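Local coordinates for TPR repeat-containing protein YrrB (Bacillus subtilis, PDB 2Q7F) that is a monomeric TPR protein that could mediate complex formation among RNA sulfuration components, RNA processing components and aminoacyl-tRNA synthetases, at residues Lys54-Ser68 / Phe79-Ala93. Numbering follows the deposited sequence.
Sequences KEDAIPYINFANLLS and FYDKALELDSSAATA
The antiparallel helix pair of a tetratricopeptide repeat, TPR 2, is built where Ala57, Tyr60, Ile61 and Ala64 of helix 57-69 meet Phe79, Tyr80 and Ala83 of helix 73-86. The axes of residues 57-68 and 79-86 run antiparallel at 162° and approach to 8.1 Å, a closeness consistent with the small alanine side chains: Ala57 CB lies 4.1 Å from Ala83 CB. Ala64 CB sits over the centre of the Tyr80 ring, 3.4 Å from its centroid, in a CH-pi contact. At the edge of that ring, Tyr80 OH donates to Asn65 OD1 (2.7 Å) in the amide carbonyl plane, while a water donates to the same hydroxyl and also bonds Ser68 OG. Tyr60 fits as a knob among Phe79, Lys82, Ala83 and Leu86. Lys82 CG lies over one face of its ring, displaced toward the rim, 3.7 Å from the centroid; the chain bends at chi2 (54°) and runs on past the tyrosine hydroxyl, with NZ in a salt bridge to Glu85 OE1. Phe63 drives its CD2-CE2 edge into the face of Phe79, a T-shaped pair with planes at 89°, and Leu67 CD1 touches Phe79 CD2 obliquely. Ile61 CD1 lies 4.0 Å from Ala90 CB, at the N-cap position before helix 91-103, and its CG1 packs on Ala93 of TPR 3. Apolar packing thus dominates the interface, while the hydroxyls of the two buried tyrosines are satisfied by hydrogen bonds, Tyr60 OH to Lys54 O in the turn before its own helix and Tyr80 OH to Asn65 OD1, which probably restrict the rotation of the rings.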
loop_
_atom_site.group_PDB
_atom_site.type_symbol
_atom_site.label_atom_id
_atom_site.label_comp_id
_atom_site.label_asym_id
_atom_site.label_seq_id
_atom_site.Cartn_x
_atom_site.Cartn_y
_atom_site.Cartn_z
ATOM N N LYS A 54 -12.617 -6.993 31.296
ATOM C CA LYS A 54 -13.038 -5.673 30.808
ATOM C C LYS A 54 -11.890 -4.690 30.578
ATOM O O LYS A 54 -12.019 -3.760 29.788
ATOM C CB LYS A 54 -14.039 -5.032 31.782
ATOM C CG LYS A 54 -15.301 -5.825 32.058
ATOM C CD LYS A 54 -16.236 -5.887 30.863
ATOM C CE LYS A 54 -17.492 -6.682 31.205
ATOM N NZ LYS A 54 -17.194 -7.934 31.982
ATOM N N GLU A 55 -10.781 -4.912 31.278
ATOM C CA GLU A 55 -9.650 -3.983 31.326
ATOM C C GLU A 55 -8.599 -4.211 30.242
ATOM O O GLU A 55 -7.810 -3.312 29.951
ATOM C CB GLU A 55 -9.000 -4.030 32.722
ATOM C CG GLU A 55 -9.514 -2.975 33.712
ATOM C CD GLU A 55 -10.933 -2.498 33.405
ATOM O OE1 GLU A 55 -11.905 -3.226 33.724
ATOM O OE2 GLU A 55 -11.065 -1.386 32.845
ATOM N N ASP A 56 -8.587 -5.400 29.645
ATOM C CA ASP A 56 -7.598 -5.721 28.617
ATOM C C ASP A 56 -8.040 -5.269 27.212
ATOM O O ASP A 56 -9.178 -5.481 26.809
ATOM C CB ASP A 56 -7.268 -7.219 28.638
ATOM C CG ASP A 56 -5.941 -7.541 27.956
ATOM O OD1 ASP A 56 -5.155 -8.321 28.532
ATOM O OD2 ASP A 56 -5.672 -7.020 26.850
ATOM N N ALA A 57 -7.117 -4.654 26.479
ATOM C CA ALA A 57 -7.361 -4.177 25.116
ATOM C C ALA A 57 -7.368 -5.305 24.084
ATOM O O ALA A 57 -8.220 -5.325 23.200
ATOM C CB ALA A 57 -6.324 -3.113 24.734
ATOM N N ILE A 58 -6.415 -6.233 24.224
ATOM C CA ILE A 58 -6.206 -7.367 23.301
ATOM C C ILE A 58 -7.487 -8.104 22.875
ATOM O O ILE A 58 -7.694 -8.313 21.681
ATOM C CB ILE A 58 -5.149 -8.401 23.855
ATOM C CG1 ILE A 58 -3.840 -7.709 24.281
ATOM C CG2 ILE A 58 -4.900 -9.549 22.861
ATOM C CD1 ILE A 58 -2.941 -7.246 23.141
ATOM N N PRO A 59 -8.343 -8.511 23.835
ATOM C CA PRO A 59 -9.568 -9.193 23.414
ATOM C C PRO A 59 -10.519 -8.319 22.578
ATOM O O PRO A 59 -11.164 -8.830 21.659
ATOM C CB PRO A 59 -10.217 -9.602 24.736
ATOM C CG PRO A 59 -9.655 -8.690 25.734
ATOM C CD PRO A 59 -8.261 -8.419 25.302
ATOM N N TYR A 60 -10.593 -7.022 22.884
ATOM C CA TYR A 60 -11.344 -6.092 22.043
ATOM C C TYR A 60 -10.753 -6.000 20.641
ATOM O O TYR A 60 -11.489 -5.915 19.670
ATOM C CB TYR A 60 -11.417 -4.700 22.654
ATOM C CG TYR A 60 -12.190 -4.601 23.946
ATOM C CD1 TYR A 60 -13.569 -4.367 23.950
ATOM C CD2 TYR A 60 -11.538 -4.706 25.169
ATOM C CE1 TYR A 60 -14.279 -4.252 25.153
ATOM C CE2 TYR A 60 -12.233 -4.591 26.369
ATOM C CZ TYR A 60 -13.597 -4.363 26.358
ATOM O OH TYR A 60 -14.261 -4.257 27.562
ATOM N N ILE A 61 -9.429 -6.031 20.537
ATOM C CA ILE A 61 -8.777 -5.975 19.228
ATOM C C ILE A 61 -9.087 -7.233 18.418
ATOM O O ILE A 61 -9.461 -7.143 17.246
ATOM C CB ILE A 61 -7.243 -5.772 19.324
ATOM C CG1 ILE A 61 -6.912 -4.520 20.143
ATOM C CG2 ILE A 61 -6.640 -5.680 17.930
ATOM C CD1 ILE A 61 -5.444 -4.383 20.509
ATOM N N ASN A 62 -8.949 -8.394 19.052
ATOM C CA ASN A 62 -9.251 -9.661 18.402
ATOM C C ASN A 62 -10.674 -9.737 17.895
ATOM O O ASN A 62 -10.911 -10.232 16.786
ATOM C CB ASN A 62 -9.000 -10.819 19.350
ATOM C CG ASN A 62 -7.543 -11.021 19.649
ATOM O OD1 ASN A 62 -7.199 -11.621 20.665
ATOM N ND2 ASN A 62 -6.671 -10.525 18.777
ATOM N N PHE A 63 -11.621 -9.246 18.697
ATOM C CA PHE A 63 -13.020 -9.261 18.296
ATOM C C PHE A 63 -13.259 -8.320 17.123
ATOM O O PHE A 63 -14.030 -8.642 16.218
ATOM C CB PHE A 63 -13.957 -8.940 19.461
ATOM C CG PHE A 63 -15.415 -9.227 19.165
ATOM C CD1 PHE A 63 -15.807 -10.449 18.621
ATOM C CD2 PHE A 63 -16.392 -8.281 19.436
ATOM C CE1 PHE A 63 -17.153 -10.713 18.347
ATOM C CE2 PHE A 63 -17.743 -8.537 19.159
ATOM C CZ PHE A 63 -18.121 -9.750 18.619
ATOM N N ALA A 64 -12.576 -7.177 17.135
ATOM C CA ALA A 64 -12.631 -6.212 16.037
ATOM C C ALA A 64 -12.029 -6.777 14.745
ATOM O O ALA A 64 -12.571 -6.561 13.656
ATOM C CB ALA A 64 -11.952 -4.922 16.432
ATOM N N ASN A 65 -10.915 -7.501 14.872
ATOM C CA ASN A 65 -10.343 -8.248 13.744
ATOM C C ASN A 65 -11.327 -9.262 13.164
ATOM O O ASN A 65 -11.402 -9.446 11.952
ATOM C CB ASN A 65 -9.041 -8.954 14.139
ATOM C CG ASN A 65 -7.916 -7.982 14.473
ATOM O OD1 ASN A 65 -7.970 -6.805 14.121
ATOM N ND2 ASN A 65 -6.893 -8.474 15.171
ATOM N N LEU A 66 -12.080 -9.919 14.034
ATOM C CA LEU A 66 -13.060 -10.887 13.587
ATOM C C LEU A 66 -14.185 -10.148 12.847
ATOM O O LEU A 66 -14.553 -10.529 11.737
ATOM C CB LEU A 66 -13.566 -11.700 14.781
ATOM C CG LEU A 66 -14.445 -12.963 14.702
ATOM C CD1 LEU A 66 -15.896 -12.633 14.996
ATOM C CD2 LEU A 66 -14.316 -13.757 13.409
ATOM N N LEU A 67 -14.676 -9.059 13.437
ATOM C CA LEU A 67 -15.757 -8.275 12.847
ATOM C C LEU A 67 -15.437 -7.690 11.475
ATOM O O LEU A 67 -16.328 -7.574 10.640
ATOM C CB LEU A 67 -16.213 -7.174 13.804
ATOM C CG LEU A 67 -16.886 -7.612 15.104
ATOM C CD1 LEU A 67 -17.049 -6.401 16.000
ATOM C CD2 LEU A 67 -18.227 -8.297 14.860
ATOM N N SER A 68 -14.168 -7.327 11.262
ATOM C CA SER A 68 -13.669 -6.874 9.951
ATOM C C SER A 68 -13.859 -7.938 8.884
ATOM O O SER A 68 -14.270 -7.625 7.766
ATOM C CB SER A 68 -12.171 -6.557 10.003
ATOM O OG SER A 68 -11.881 -5.490 10.865
ATOM N N PHE A 79 -15.041 -1.351 18.362
ATOM C CA PHE A 79 -14.195 -2.167 19.232
ATOM C C PHE A 79 -12.738 -1.700 19.270
ATOM O O PHE A 79 -12.140 -1.676 20.341
ATOM C CB PHE A 79 -14.314 -3.648 18.890
ATOM C CG PHE A 79 -15.525 -4.301 19.486
ATOM C CD1 PHE A 79 -15.500 -4.779 20.793
ATOM C CD2 PHE A 79 -16.698 -4.413 18.760
ATOM C CE1 PHE A 79 -16.614 -5.367 21.356
ATOM C CE2 PHE A 79 -17.824 -5.010 19.320
ATOM C CZ PHE A 79 -17.772 -5.492 20.629
ATOM N N TYR A 80 -12.183 -1.311 18.110
ATOM C CA TYR A 80 -10.845 -0.693 18.051
ATOM C C TYR A 80 -10.834 0.565 18.895
ATOM O O TYR A 80 -9.866 0.829 19.607
ATOM C CB TYR A 80 -10.422 -0.340 16.622
ATOM C CG TYR A 80 -10.167 -1.521 15.719
ATOM C CD1 TYR A 80 -9.251 -2.539 16.084
ATOM C CD2 TYR A 80 -10.824 -1.631 14.486
ATOM C CE1 TYR A 80 -9.018 -3.634 15.243
ATOM C CE2 TYR A 80 -10.594 -2.726 13.640
ATOM C CZ TYR A 80 -9.696 -3.711 14.025
ATOM O OH TYR A 80 -9.477 -4.781 13.184
ATOM N N ASP A 81 -11.920 1.330 18.821
ATOM C CA ASP A 81 -12.070 2.537 19.624
ATOM C C ASP A 81 -11.897 2.200 21.107
ATOM O O ASP A 81 -11.112 2.831 21.807
ATOM C CB ASP A 81 -13.426 3.199 19.367
ATOM C CG ASP A 81 -13.550 4.551 20.034
ATOM O OD1 ASP A 81 -14.300 4.658 21.025
ATOM O OD2 ASP A 81 -12.890 5.504 19.587
ATOM N N LYS A 82 -12.615 1.183 21.560
ATOM C CA LYS A 82 -12.554 0.727 22.939
ATOM C C LYS A 82 -11.143 0.302 23.364
ATOM O O LYS A 82 -10.669 0.674 24.437
ATOM C CB LYS A 82 -13.564 -0.412 23.155
ATOM C CG LYS A 82 -13.682 -0.921 24.608
ATOM C CD LYS A 82 -13.965 0.188 25.616
ATOM C CE LYS A 82 -13.841 -0.364 27.025
ATOM N NZ LYS A 82 -14.215 0.637 28.055
ATOM N N ALA A 83 -10.475 -0.459 22.509
ATOM C CA ALA A 83 -9.104 -0.884 22.761
ATOM C C ALA A 83 -8.170 0.310 22.979
ATOM O O ALA A 83 -7.350 0.292 23.898
ATOM C CB ALA A 83 -8.607 -1.745 21.625
ATOM N N LEU A 84 -8.321 1.342 22.142
ATOM C CA LEU A 84 -7.490 2.554 22.178
ATOM C C LEU A 84 -7.805 3.450 23.369
ATOM O O LEU A 84 -6.975 4.253 23.808
ATOM C CB LEU A 84 -7.656 3.341 20.877
ATOM C CG LEU A 84 -7.091 2.658 19.629
ATOM C CD1 LEU A 84 -7.525 3.346 18.344
ATOM C CD2 LEU A 84 -5.567 2.548 19.718
ATOM N N GLU A 85 -9.022 3.311 23.874
ATOM C CA GLU A 85 -9.453 3.988 25.070
ATOM C C GLU A 85 -8.809 3.313 26.289
ATOM O O GLU A 85 -8.670 3.928 27.340
ATOM C CB GLU A 85 -10.975 3.910 25.147
ATOM C CG GLU A 85 -11.625 4.938 26.049
ATOM C CD GLU A 85 -11.823 4.431 27.473
ATOM O OE1 GLU A 85 -12.503 3.390 27.667
ATOM O OE2 GLU A 85 -11.302 5.085 28.403
ATOM N N LEU A 86 -8.423 2.048 26.142
ATOM C CA LEU A 86 -7.814 1.299 27.225
ATOM C C LEU A 86 -6.304 1.375 27.158
ATOM O O LEU A 86 -5.643 1.567 28.173
ATOM C CB LEU A 86 -8.245 -0.162 27.177
ATOM C CG LEU A 86 -9.674 -0.556 27.551
ATOM C CD1 LEU A 86 -9.853 -2.029 27.266
ATOM C CD2 LEU A 86 -10.010 -0.232 29.006
ATOM N N ASP A 87 -5.763 1.197 25.960
ATOM C CA ASP A 87 -4.340 1.316 25.717
ATOM C C ASP A 87 -4.182 2.112 24.442
ATOM O O ASP A 87 -4.330 1.570 23.345
ATOM C CB ASP A 87 -3.689 -0.068 25.567
ATOM C CG ASP A 87 -2.191 0.003 25.238
ATOM O OD1 ASP A 87 -1.595 1.098 25.320
ATOM O OD2 ASP A 87 -1.600 -1.049 24.894
ATOM N N SER A 88 -3.887 3.400 24.591
ATOM C CA SER A 88 -3.663 4.286 23.450
ATOM C C SER A 88 -2.330 4.021 22.742
ATOM O O SER A 88 -1.980 4.726 21.806
ATOM C CB SER A 88 -3.777 5.751 23.873
ATOM O OG SER A 88 -2.706 6.120 24.720
ATOM N N SER A 89 -1.605 2.994 23.178
ATOM C CA SER A 89 -0.389 2.549 22.491
ATOM C C SER A 89 -0.553 1.239 21.717
ATOM O O SER A 89 0.425 0.731 21.151
ATOM C CB SER A 89 0.779 2.418 23.476
ATOM O OG SER A 89 1.495 3.640 23.575
ATOM N N ALA A 90 -1.769 0.689 21.687
ATOM C CA ALA A 90 -2.000 -0.585 21.014
ATOM C C ALA A 90 -1.927 -0.447 19.488
ATOM O O ALA A 90 -2.916 -0.150 18.810
ATOM C CB ALA A 90 -3.318 -1.186 21.456
ATOM N N ALA A 91 -0.732 -0.664 18.953
ATOM C CA ALA A 91 -0.462 -0.492 17.521
ATOM C C ALA A 91 -1.445 -1.233 16.611
ATOM O O ALA A 91 -1.865 -0.703 15.579
ATOM C CB ALA A 91 0.963 -0.910 17.208
ATOM N N THR A 92 -1.808 -2.452 17.000
ATOM C CA THR A 92 -2.661 -3.310 16.175
ATOM C C THR A 92 -4.089 -2.749 16.064
ATOM O O THR A 92 -4.769 -2.973 15.077
ATOM C CB THR A 92 -2.669 -4.758 16.708
ATOM O OG1 THR A 92 -2.910 -4.745 18.120
ATOM C CG2 THR A 92 -1.321 -5.450 16.443
ATOM N N ALA A 93 -4.529 -2.001 17.069
ATOM C CA ALA A 93 -5.818 -1.321 16.993
ATOM C C ALA A 93 -5.797 -0.174 15.978
ATOM O O ALA A 93 -6.760 0.002 15.223
ATOM C CB ALA A 93 -6.249 -0.831 18.355
HETATM O O HOH W 1 -9.564 -4.294 10.075
#